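Local coordinates for beta-galactosidase (Trichoderma reesei, PDB 3OG2), which probably hydrolyses terminal non-reducing beta-D-galactose residues in beta-D-galactosides, using a TIM-barrel domain of glycoside hydrolase family 35, at residues 31-36 with 172-177; 111-116 with 159-164; 666-671 with 779-784; 877-880 with 886-889. All blocks are in the same frame, centred on the assembly; numbering follows the deposited sequence.

Contact 1 (31-36 with 172-177)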
loop_
_atom_site.group_PDB
_atom_site.type_symbol
_atom_site.label_atom_id
_atom_site.label_comp_id
_atom_site.label_asym_id
_atom_site.label_seq_id
_atom_site.Cartn_x
_atom_site.Cartn_y
_atom_site.Cartn_z
ATOM N N HIS A 31 15.138 20.805 12.728
ATOM C CA HIS A 31 15.671 20.234 11.471
ATOM C C HIS A 31 15.340 18.789 11.229
ATOM O O HIS A 31 15.131 18.383 10.095
ATOM C CB HIS A 31 17.205 20.382 11.443
ATOM C CG HIS A 31 17.639 21.782 11.739
ATOM N ND1 HIS A 31 17.288 22.825 10.952
ATOM C CD2 HIS A 31 18.388 22.250 12.767
ATOM C CE1 HIS A 31 17.835 23.942 11.466
ATOM N NE2 HIS A 31 18.503 23.601 12.576
ATOM N N SER A 32 15.305 17.985 12.309
ATOM C CA SER A 32 15.141 16.524 12.115
ATOM C C SER A 32 14.765 15.861 13.409
ATOM O O SER A 32 14.909 16.401 14.516
ATOM C CB SER A 32 16.432 15.893 11.566
ATOM O OG SER A 32 17.450 15.840 12.565
ATOM N N LEU A 33 14.311 14.615 13.248
ATOM C CA LEU A 33 14.363 13.657 14.344
ATOM C C LEU A 33 15.786 13.311 14.687
ATOM O O LEU A 33 16.719 13.384 13.867
ATOM C CB LEU A 33 13.564 12.428 13.837
ATOM C CG LEU A 33 12.736 11.694 14.829
ATOM C CD1 LEU A 33 11.564 12.587 15.277
ATOM C CD2 LEU A 33 12.225 10.406 14.256
ATOM N N PHE A 34 15.959 12.862 15.908
ATOM C CA PHE A 34 17.171 12.192 16.372
ATOM C C PHE A 34 16.776 10.827 16.903
ATOM O O PHE A 34 15.784 10.737 17.676
ATOM C CB PHE A 34 17.831 12.968 17.508
ATOM C CG PHE A 34 18.426 14.332 17.224
ATOM C CD1 PHE A 34 17.615 15.398 16.891
ATOM C CD2 PHE A 34 19.805 14.532 17.300
ATOM C CE1 PHE A 34 18.126 16.669 16.622
ATOM C CE2 PHE A 34 20.295 15.829 17.090
ATOM C CZ PHE A 34 19.483 16.894 16.809
ATOM N N VAL A 35 17.495 9.792 16.528
ATOM C CA VAL A 35 17.261 8.458 17.037
ATOM C C VAL A 35 18.561 8.011 17.706
ATOM O O VAL A 35 19.616 7.986 17.040
ATOM C CB VAL A 35 16.787 7.505 15.898
ATOM C CG1 VAL A 35 16.683 6.064 16.478
ATOM C CG2 VAL A 35 15.484 7.934 15.262
ATOM N N HIS A 36 18.516 7.695 19.002
ATOM C CA HIS A 36 19.715 7.389 19.764
ATOM C C HIS A 36 20.750 8.511 19.578
ATOM O O HIS A 36 21.950 8.261 19.539
ATOM C CB HIS A 36 20.299 6.038 19.367
ATOM C CG HIS A 36 19.471 4.824 19.648
ATOM N ND1 HIS A 36 19.143 4.458 20.940
ATOM C CD2 HIS A 36 18.894 3.855 18.897
ATOM C CE1 HIS A 36 18.416 3.338 20.959
ATOM N NE2 HIS A 36 18.250 2.949 19.717
ATOM N N VAL A 172 9.199 0.529 17.059
ATOM C CA VAL A 172 8.287 1.694 16.907
ATOM C C VAL A 172 8.920 2.979 17.436
ATOM O O VAL A 172 9.341 3.044 18.607
ATOM C CB VAL A 172 6.934 1.423 17.605
ATOM C CG1 VAL A 172 6.076 2.682 17.544
ATOM C CG2 VAL A 172 6.206 0.260 16.939
ATOM N N ILE A 173 9.001 3.985 16.569
ATOM C CA ILE A 173 9.625 5.258 16.960
ATOM C C ILE A 173 8.665 6.435 17.013
ATOM O O ILE A 173 9.002 7.461 17.592
ATOM C CB ILE A 173 10.785 5.602 15.967
ATOM C CG1 ILE A 173 10.320 5.707 14.515
ATOM C CG2 ILE A 173 11.930 4.620 16.165
ATOM C CD1 ILE A 173 11.344 6.326 13.593
ATOM N N LEU A 174 7.491 6.310 16.404
ATOM C CA LEU A 174 6.541 7.429 16.276
ATOM C C LEU A 174 5.133 6.833 16.303
ATOM O O LEU A 174 4.927 5.699 15.903
ATOM C CB LEU A 174 6.700 8.186 14.987
ATOM C CG LEU A 174 8.002 8.973 14.826
ATOM C CD1 LEU A 174 8.106 9.428 13.356
ATOM C CD2 LEU A 174 8.008 10.183 15.769
ATOM N N TYR A 175 4.184 7.627 16.820
ATOM C CA TYR A 175 2.792 7.222 16.864
ATOM C C TYR A 175 1.917 8.347 16.343
ATOM O O TYR A 175 2.056 9.495 16.765
ATOM C CB TYR A 175 2.450 6.884 18.320
ATOM C CG TYR A 175 1.056 6.404 18.628
ATOM C CD1 TYR A 175 -0.068 7.247 18.639
ATOM C CD2 TYR A 175 0.868 5.030 18.954
ATOM C CE1 TYR A 175 -1.309 6.774 18.915
ATOM C CE2 TYR A 175 -0.411 4.578 19.275
ATOM C CZ TYR A 175 -1.492 5.457 19.256
ATOM O OH TYR A 175 -2.758 4.990 19.587
ATOM N N GLN A 176 0.948 7.980 15.495
ATOM C CA GLN A 176 -0.026 8.973 15.004
ATOM C C GLN A 176 -1.379 8.667 15.633
ATOM O O GLN A 176 -1.956 7.577 15.425
ATOM C CB GLN A 176 -0.167 8.852 13.470
ATOM C CG GLN A 176 -1.253 9.775 12.922
ATOM C CD GLN A 176 -1.504 9.499 11.467
ATOM O OE1 GLN A 176 -0.637 9.749 10.593
ATOM N NE2 GLN A 176 -2.696 8.982 11.114
ATOM N N PRO A 177 -1.965 9.610 16.360
ATOM C CA PRO A 177 -3.313 9.495 16.843
ATOM C C PRO A 177 -4.293 10.040 15.787
ATOM O O PRO A 177 -4.003 11.074 15.178
ATOM C CB PRO A 177 -3.314 10.408 18.084
ATOM C CG PRO A 177 -2.216 11.410 17.863
ATOM C CD PRO A 177 -1.299 10.884 16.809
#

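Contact 2 (111-116 with 159-164)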
loop_
_atom_site.group_PDB
_atom_site.type_symbol
_atom_site.label_atom_id
_atom_site.label_comp_id
_atom_site.label_asym_id
_atom_site.label_seq_id
_atom_site.Cartn_x
_atom_site.Cartn_y
_atom_site.Cartn_z
ATOM N N LEU A 111 9.390 1.868 12.804
ATOM C CA LEU A 111 7.982 1.958 12.437
ATOM C C LEU A 111 7.305 3.201 13.000
ATOM O O LEU A 111 7.544 3.613 14.162
ATOM C CB LEU A 111 7.218 0.740 13.000
ATOM C CG LEU A 111 7.625 -0.625 12.405
ATOM C CD1 LEU A 111 6.885 -1.743 13.156
ATOM C CD2 LEU A 111 7.409 -0.704 10.924
ATOM N N LEU A 112 6.433 3.752 12.155
ATOM C CA LEU A 112 5.440 4.772 12.517
ATOM C C LEU A 112 4.102 4.053 12.623
ATOM O O LEU A 112 3.592 3.563 11.615
ATOM C CB LEU A 112 5.442 5.869 11.451
ATOM C CG LEU A 112 4.186 6.760 11.425
ATOM C CD1 LEU A 112 3.828 7.379 12.775
ATOM C CD2 LEU A 112 4.359 7.880 10.388
ATOM N N ALA A 113 3.567 3.962 13.844
ATOM C CA ALA A 113 2.318 3.245 14.088
ATOM C C ALA A 113 1.136 4.196 13.995
ATOM O O ALA A 113 1.170 5.245 14.653
ATOM C CB ALA A 113 2.363 2.628 15.497
ATOM N N ARG A 114 0.119 3.800 13.223
ATOM C CA ARG A 114 -1.039 4.691 12.980
ATOM C C ARG A 114 -2.293 3.873 13.221
ATOM O O ARG A 114 -2.933 3.392 12.248
ATOM C CB ARG A 114 -0.962 5.306 11.568
ATOM C CG ARG A 114 0.448 5.720 11.157
ATOM C CD ARG A 114 0.486 6.742 10.049
ATOM N NE ARG A 114 -0.035 6.232 8.789
ATOM C CZ ARG A 114 -0.719 6.983 7.935
ATOM N NH1 ARG A 114 -1.067 8.252 8.203
ATOM N NH2 ARG A 114 -1.098 6.428 6.760
ATOM N N PRO A 115 -2.686 3.658 14.476
ATOM C CA PRO A 115 -3.788 2.753 14.746
ATOM C C PRO A 115 -5.187 3.363 14.704
ATOM O O PRO A 115 -6.155 2.664 14.994
ATOM C CB PRO A 115 -3.479 2.251 16.178
ATOM C CG PRO A 115 -2.824 3.424 16.819
ATOM C CD PRO A 115 -1.993 4.082 15.715
ATOM N N GLY A 116 -5.296 4.634 14.390
ATOM C CA GLY A 116 -6.569 5.291 14.296
ATOM C C GLY A 116 -7.007 5.877 15.634
ATOM O O GLY A 116 -6.229 6.626 16.233
ATOM N N SER A 159 -1.485 -0.597 23.757
ATOM C CA SER A 159 -0.540 -1.316 24.637
ATOM C C SER A 159 0.303 -2.310 23.848
ATOM O O SER A 159 1.479 -2.466 24.172
ATOM C CB SER A 159 -1.303 -1.983 25.758
ATOM O OG SER A 159 -2.109 -3.042 25.325
ATOM N N ILE A 160 -0.250 -2.930 22.787
ATOM C CA ILE A 160 0.556 -3.768 21.896
ATOM C C ILE A 160 1.645 -2.938 21.250
ATOM O O ILE A 160 2.815 -3.323 21.214
ATOM C CB ILE A 160 -0.366 -4.400 20.835
ATOM C CG1 ILE A 160 -1.184 -5.560 21.448
ATOM C CG2 ILE A 160 0.392 -4.885 19.612
ATOM C CD1 ILE A 160 -2.377 -5.990 20.636
ATOM N N ILE A 161 1.291 -1.761 20.743
ATOM C CA ILE A 161 2.299 -0.888 20.115
ATOM C C ILE A 161 3.304 -0.432 21.151
ATOM O O ILE A 161 4.507 -0.310 20.896
ATOM C CB ILE A 161 1.551 0.249 19.429
ATOM C CG1 ILE A 161 0.699 -0.278 18.243
ATOM C CG2 ILE A 161 2.465 1.370 18.964
ATOM C CD1 ILE A 161 -0.016 0.872 17.532
ATOM N N ALA A 162 2.825 -0.145 22.392
ATOM C CA ALA A 162 3.711 0.358 23.423
ATOM C C ALA A 162 4.843 -0.639 23.696
ATOM O O ALA A 162 6.007 -0.265 23.881
ATOM C CB ALA A 162 2.968 0.642 24.743
ATOM N N LYS A 163 4.510 -1.935 23.712
ATOM C CA LYS A 163 5.534 -2.955 23.994
ATOM C C LYS A 163 6.588 -2.991 22.890
ATOM O O LYS A 163 7.727 -3.369 23.180
ATOM C CB LYS A 163 4.796 -4.298 24.143
ATOM C CG LYS A 163 3.853 -4.333 25.324
ATOM C CD LYS A 163 3.132 -5.636 25.552
ATOM C CE LYS A 163 2.366 -5.637 26.844
ATOM N NZ LYS A 163 1.171 -4.751 26.909
ATOM N N ALA A 164 6.204 -2.570 21.702
ATOM C CA ALA A 164 7.106 -2.611 20.532
ATOM C C ALA A 164 7.874 -1.312 20.376
ATOM O O ALA A 164 8.573 -1.117 19.385
ATOM C CB ALA A 164 6.300 -2.915 19.296
#

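Contact 3 (666-671 with 779-784)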
loop_
_atom_site.group_PDB
_atom_site.type_symbol
_atom_site.label_atom_id
_atom_site.label_comp_id
_atom_site.label_asym_id
_atom_site.label_seq_id
_atom_site.Cartn_x
_atom_site.Cartn_y
_atom_site.Cartn_z
ATOM N N ASP A 666 -26.176 -25.312 -5.291
ATOM C CA ASP A 666 -27.077 -24.142 -5.374
ATOM C C ASP A 666 -26.881 -23.273 -4.162
ATOM O O ASP A 666 -26.975 -23.767 -3.035
ATOM C CB ASP A 666 -28.495 -24.677 -5.436
ATOM C CG ASP A 666 -29.531 -23.581 -5.673
ATOM O OD1 ASP A 666 -29.258 -22.371 -5.732
ATOM O OD2 ASP A 666 -30.703 -23.995 -5.846
ATOM N N SER A 667 -26.591 -22.000 -4.404
ATOM C CA SER A 667 -26.438 -21.114 -3.268
ATOM C C SER A 667 -27.580 -20.110 -3.167
ATOM O O SER A 667 -27.446 -19.083 -2.509
ATOM C CB SER A 667 -25.095 -20.389 -3.325
ATOM O OG SER A 667 -24.870 -19.635 -2.103
ATOM N N LEU A 668 -28.725 -20.440 -3.763
ATOM C CA LEU A 668 -29.960 -19.719 -3.450
ATOM C C LEU A 668 -31.090 -20.712 -3.187
ATOM O O LEU A 668 -32.178 -20.689 -3.802
ATOM C CB LEU A 668 -30.249 -18.740 -4.581
ATOM C CG LEU A 668 -31.237 -17.624 -4.229
ATOM C CD1 LEU A 668 -30.712 -16.675 -3.147
ATOM C CD2 LEU A 668 -31.601 -16.861 -5.531
ATOM N N PRO A 669 -30.914 -21.622 -2.222
ATOM C CA PRO A 669 -31.990 -22.562 -1.894
ATOM C C PRO A 669 -33.208 -21.856 -1.292
ATOM O O PRO A 669 -34.286 -22.424 -1.244
ATOM C CB PRO A 669 -31.359 -23.444 -0.829
ATOM C CG PRO A 669 -30.315 -22.582 -0.164
ATOM C CD PRO A 669 -29.725 -21.830 -1.334
ATOM N N GLU A 670 -33.014 -20.597 -0.868
ATOM C CA GLU A 670 -34.072 -19.818 -0.238
ATOM C C GLU A 670 -35.299 -19.732 -1.125
ATOM O O GLU A 670 -36.419 -19.585 -0.613
ATOM C CB GLU A 670 -33.597 -18.365 -0.031
ATOM C CG GLU A 670 -32.527 -18.248 1.044
ATOM C CD GLU A 670 -31.107 -18.484 0.633
ATOM O OE1 GLU A 670 -30.841 -18.983 -0.482
ATOM O OE2 GLU A 670 -30.167 -18.165 1.420
ATOM N N ILE A 671 -35.134 -19.746 -2.458
ATOM C CA ILE A 671 -36.270 -19.467 -3.311
ATOM C C ILE A 671 -37.037 -20.738 -3.648
ATOM O O ILE A 671 -38.078 -20.656 -4.326
ATOM C CB ILE A 671 -35.853 -18.751 -4.631
ATOM C CG1 ILE A 671 -34.888 -19.578 -5.465
ATOM C CG2 ILE A 671 -35.327 -17.355 -4.342
ATOM C CD1 ILE A 671 -34.684 -19.058 -6.877
ATOM N N THR A 779 -37.798 -12.810 -1.725
ATOM C CA THR A 779 -36.395 -12.953 -1.326
ATOM C C THR A 779 -35.629 -11.859 -2.056
ATOM O O THR A 779 -35.689 -11.764 -3.276
ATOM C CB THR A 779 -35.808 -14.348 -1.671
ATOM O OG1 THR A 779 -36.483 -15.352 -0.911
ATOM C CG2 THR A 779 -34.340 -14.416 -1.289
ATOM N N VAL A 780 -34.942 -11.013 -1.267
ATOM C CA VAL A 780 -34.236 -9.868 -1.820
ATOM C C VAL A 780 -32.759 -10.056 -1.461
ATOM O O VAL A 780 -32.440 -10.169 -0.273
ATOM C CB VAL A 780 -34.759 -8.557 -1.199
ATOM C CG1 VAL A 780 -33.991 -7.348 -1.764
ATOM C CG2 VAL A 780 -36.237 -8.456 -1.452
ATOM N N VAL A 781 -31.861 -10.129 -2.419
ATOM C CA VAL A 781 -30.439 -10.256 -2.185
ATOM C C VAL A 781 -29.846 -8.875 -2.433
ATOM O O VAL A 781 -30.128 -8.274 -3.477
ATOM C CB VAL A 781 -29.823 -11.285 -3.156
ATOM C CG1 VAL A 781 -28.312 -11.447 -2.851
ATOM C CG2 VAL A 781 -30.547 -12.625 -3.042
ATOM N N VAL A 782 -29.063 -8.363 -1.495
ATOM C CA VAL A 782 -28.489 -7.033 -1.615
ATOM C C VAL A 782 -26.982 -7.172 -1.354
ATOM O O VAL A 782 -26.600 -7.497 -0.231
ATOM C CB VAL A 782 -29.087 -6.017 -0.607
ATOM C CG1 VAL A 782 -28.451 -4.645 -0.831
ATOM C CG2 VAL A 782 -30.613 -5.968 -0.756
ATOM N N ASP A 783 -26.173 -6.990 -2.386
ATOM C CA ASP A 783 -24.741 -7.058 -2.104
ATOM C C ASP A 783 -24.290 -5.811 -1.352
ATOM O O ASP A 783 -24.908 -4.757 -1.484
ATOM C CB ASP A 783 -23.891 -7.051 -3.379
ATOM C CG ASP A 783 -22.516 -7.654 -3.073
ATOM O OD1 ASP A 783 -22.372 -8.473 -2.117
ATOM O OD2 ASP A 783 -21.534 -7.270 -3.772
ATOM N N SER A 784 -23.200 -5.887 -0.618
ATOM C CA SER A 784 -22.548 -4.720 -0.058
ATOM C C SER A 784 -21.105 -4.703 -0.519
ATOM O O SER A 784 -20.424 -5.745 -0.405
ATOM C CB SER A 784 -22.549 -4.734 1.480
ATOM O OG SER A 784 -21.770 -3.596 1.929
#

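Contact 4 (877-880 with 886-889)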
loop_
_atom_site.group_PDB
_atom_site.type_symbol
_atom_site.label_atom_id
_atom_site.label_comp_id
_atom_site.label_asym_id
_atom_site.label_seq_id
_atom_site.Cartn_x
_atom_site.Cartn_y
_atom_site.Cartn_z
ATOM N N ASP A 877 -19.531 -23.419 -17.426
ATOM C CA ASP A 877 -20.839 -23.682 -18.044
ATOM C C ASP A 877 -21.929 -22.856 -17.359
ATOM O O ASP A 877 -22.921 -22.489 -17.973
ATOM C CB ASP A 877 -21.196 -25.166 -18.030
ATOM C CG ASP A 877 -20.261 -25.936 -18.953
ATOM O OD1 ASP A 877 -20.046 -25.497 -20.101
ATOM O OD2 ASP A 877 -19.741 -26.970 -18.513
ATOM N N GLY A 878 -21.785 -22.577 -16.076
ATOM C CA GLY A 878 -22.676 -21.690 -15.351
ATOM C C GLY A 878 -24.109 -22.211 -15.264
ATOM O O GLY A 878 -24.370 -23.373 -15.165
ATOM N N ILE A 879 -25.033 -21.261 -15.280
ATOM C CA ILE A 879 -26.441 -21.504 -14.965
ATOM C C ILE A 879 -27.298 -20.764 -15.981
ATOM O O ILE A 879 -26.910 -19.751 -16.552
ATOM C CB ILE A 879 -26.806 -21.096 -13.520
ATOM C CG1 ILE A 879 -26.524 -19.625 -13.163
ATOM C CG2 ILE A 879 -26.085 -22.027 -12.544
ATOM C CD1 ILE A 879 -26.965 -19.197 -11.761
ATOM N N ALA A 880 -28.476 -21.344 -16.208
ATOM C CA ALA A 880 -29.318 -20.852 -17.294
ATOM C C ALA A 880 -30.485 -20.009 -16.828
ATOM O O ALA A 880 -31.437 -19.750 -17.585
ATOM C CB ALA A 880 -29.896 -22.027 -18.120
ATOM N N PHE A 886 -22.489 -21.975 -6.269
ATOM C CA PHE A 886 -21.121 -21.940 -5.796
ATOM C C PHE A 886 -20.394 -23.182 -6.329
ATOM O O PHE A 886 -20.958 -24.275 -6.296
ATOM C CB PHE A 886 -21.108 -21.911 -4.252
ATOM C CG PHE A 886 -19.692 -21.997 -3.709
ATOM C CD1 PHE A 886 -18.777 -20.983 -3.929
ATOM C CD2 PHE A 886 -19.292 -23.101 -2.961
ATOM C CE1 PHE A 886 -17.488 -21.057 -3.420
ATOM C CE2 PHE A 886 -17.988 -23.196 -2.476
ATOM C CZ PHE A 886 -17.060 -22.162 -2.693
ATOM N N TYR A 887 -19.187 -22.960 -6.782
ATOM C CA TYR A 887 -18.349 -23.968 -7.399
ATOM C C TYR A 887 -17.074 -24.157 -6.601
ATOM O O TYR A 887 -16.421 -23.177 -6.237
ATOM C CB TYR A 887 -17.989 -23.549 -8.808
ATOM C CG TYR A 887 -19.197 -23.372 -9.720
ATOM C CD1 TYR A 887 -19.831 -22.149 -9.882
ATOM C CD2 TYR A 887 -19.683 -24.485 -10.410
ATOM C CE1 TYR A 887 -20.922 -22.044 -10.714
ATOM C CE2 TYR A 887 -20.774 -24.375 -11.252
ATOM C CZ TYR A 887 -21.396 -23.142 -11.415
ATOM O OH TYR A 887 -22.486 -22.979 -12.233
ATOM N N ALA A 888 -16.682 -25.403 -6.360
ATOM C CA ALA A 888 -15.465 -25.673 -5.616
ATOM C C ALA A 888 -14.622 -26.721 -6.353
ATOM O O ALA A 888 -15.167 -27.645 -6.952
ATOM C CB ALA A 888 -15.727 -26.188 -4.201
ATOM N N ALA A 889 -13.297 -26.580 -6.243
ATOM C CA ALA A 889 -12.424 -27.585 -6.881
ATOM C C ALA A 889 -11.129 -27.670 -6.115
ATOM O O ALA A 889 -10.672 -26.656 -5.560
ATOM C CB ALA A 889 -12.168 -27.271 -8.346
HETATM O O HOH W 1 -22.907 -25.213 -13.851
#

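Contact 1 (31-36 with 172-177)
Flat groups stay out of the meeting of Leu33 with Ile173 and Leu174: the ring of Phe34 lies against Thr27, Asp29 and Arg39, that of Tyr175 against Pro115 and Leu212, and the junction itself is made of branched aliphatic tips. Leu33 supplies both of its methyls, one to each partner. Its CD2 reaches Ile173 CD1 at 4.2 Å, while CD1 of Leu33 lies 4.3 Å from Leu174 CD2. The leucine fork thus spans two consecutive residues of the opposing strand.

How two neighbours in one strand can serve a single side chain is explained by the backbone. Ile173 departs from the extended form (psi -17°), which breaks the usual alternation and lets the Leu174 tip approach from the same side as the isoleucine. Val35 adds a looser flank, its CG2 lying 4.7 Å from Ile173 CD1. These are ordinary van der Waals separations, and the match is one of shape and hydrophobicity. Val26, Trp28 and Ile42 also touch Leu33, and Leu112 packs on Leu174.

Polar contacts lie away from this junction: Ser32 OG donates to Leu33 O at 2.9 Å, arriving well above the carbonyl plane, and the same hydroxyl oxygen is hydrogen-bonded to Arg39 NH1.

Strands 26-28 and 33-35 form an antiparallel extension of strand 38-47, which is itself a barrel strand. The arrangement is that of an antiparallel hairpin laid against the start of strand 172-177 in a TIM barrel, away from the galactose site.

Contact 2 (111-116 with 159-164)
Ile161 drives its side chain from the helix onto Ala113 and Pro115 of the strand, making this a worked example of packing within a beta-alpha-beta crossover: strand 110-116, helix 144-163 and the adjacent parallel strand 172-177 follow one another in the barrel. Ala113 CB fits between two branches of the isoleucine, at 3.6 Å from Ile161 CD1 and at 3.7 Å from Ile161 CG2. The terminal methyl carries on to the proline ring, where Pro115 CG lies 3.9 Å from Ile161 CD1.

The torsions account for this reach. CG1 lies beside the backbone nitrogen (chi1 -66°), which leaves CG2 anti to it, and the fully stretched second torsion of -178° sends CD1 straight out to the strand. Ile161 was modelled in two conformers, so these fine distances belong to one of them. With alanine as its counterpart the helix can come close, the CA atoms of Ala113 and Ile161 being 7.3 Å apart.

In the next shell, Tyr175 touches both Pro115 and Ile161, filling in from the neighbouring strand, and Phe75 packs on Ala113 from the other. Within segment 159-164, Ala164 N donates to Ile161 O at 2.9 Å.

On the reverse side of the strand, Arg114 points into the barrel and forms salt bridges with Glu46 and with Glu278, a galactose-binding residue. Pro115 itself is near that site, its side chain about 6 Å from that of Ile119, another residue of the galactose site. Helix and strand are also tied by a polar link, since the carbonyl O of Pro115 is hydrogen-bonded to Tyr153 OH.

Contact 3 (666-671 with 779-784)
Thr779 projects from its strand onto the short 3-10 segment 669-671 at Glu670 and Ile671, and each of its side-chain atoms finds an apolar neighbour there. At the base, CB lies 4.1 Å from Ile671 CG2. Of the two branches, OG1 is also 4.1 Å from Ile671 CG2, so that one methyl rests over the CB-OG1 bond; the two side chains run at about a right angle to each other. With OG1 beside the backbone nitrogen (chi1 -65°), the methyl branch is anti to it and goes to the other partner, and CG2 of Thr779 reaches Glu670 CB at 4.2 Å.

Glu670 therefore offers only the root of its chain. Its carboxylate turns away and forms a salt bridge through OE2 with Arg849, while its backbone O accepts from Arg716 NH1. Two residues further along the strand the pattern repeats in simpler form: Val781 CG2 and Leu668 CD1 touch at 4.1 Å. Trp743 of the adjoining strand contacts Leu668, Ile671 and Val781, and Leu714 contacts Leu668, Glu670 and Val781, making the patch continuous.

An Asx turn leads into the 3-10 segment: Leu668 N donates to Asp666 OD1 at 2.8 Å with an angle of 163°, and the donor stands above the carboxylate plane. The other oxygen, OD2, pairs with Arg672.

Strand 663-666, which runs into the Asx turn, belongs to the sheet containing 883-894, whereas Thr779 and Val781 stand on the sheet of strand 775-782. The arrangement is that of a connecting segment packed across a sheet face between two all-beta domains.

Contact 4 (877-880 with 886-889)
Van der Waals packing brings the phenol end of Tyr887 against the backbone of Gly878 and the side chain of Ile879. Tyr887 OH lies 3.4 Å from Gly878 CA, with the ring meeting that carbon obliquely. From the next residue, Ile879 CG2 comes within 3.7 Å of Tyr887 OH. With CG1 of Ile879 between the backbone N and the carbonyl carbon (chi1 58°), CG2 is anti to that carbon and turned to the hydroxyl. Gly878 has a positive phi (64°), a conformation that glycine adopts readily, and turns its CA to the phenol oxygen.

Polar contact across the pair is indirect. One water lies in the ring plane at the hydroxyl edge, 2.8 Å from Tyr887 OH, and 2.7 Å from Gly878 O, to which it appears to donate. The direction of the bond to the phenol remains open.

The Tyr887 side chain also touches Trp662, Lys664, Pro875 and Leu960. In the loop, Asp877 OD2 is hydrogen-bonded to Ser872 OG and Ser868 N, and the backbone of Ile879 pairs with Ala968.

Chemically, then, strand 883-894 meets the loop leading into it through a phenol whose oxygen sits among carbon atoms and a bridging water. The joint combines close packing with a solvent-mediated link, so its polar part probably depends on that water remaining in place.

In the fold
From the N terminus, contact 1 closes the first and longest loop, from the antiparallel extension at the edge of the barrel to strand 172-177. Contact 2 falls entirely within that loop, and the two touch directly because strands 110-116 and 172-177 are neighbours: Ile173 N lies 2.8 Å from Leu111 O, probably as a hydrogen bond. Both belong to the TIM-barrel domain. Contact 3 opens much later and closes a loop of all-beta structure, with contact 4 following it in series as a short local return. These two meet where Ser667 packs on Phe886, their centres about 16 Å apart, while the centres of contacts 1 and 3 lie about 51 Å apart.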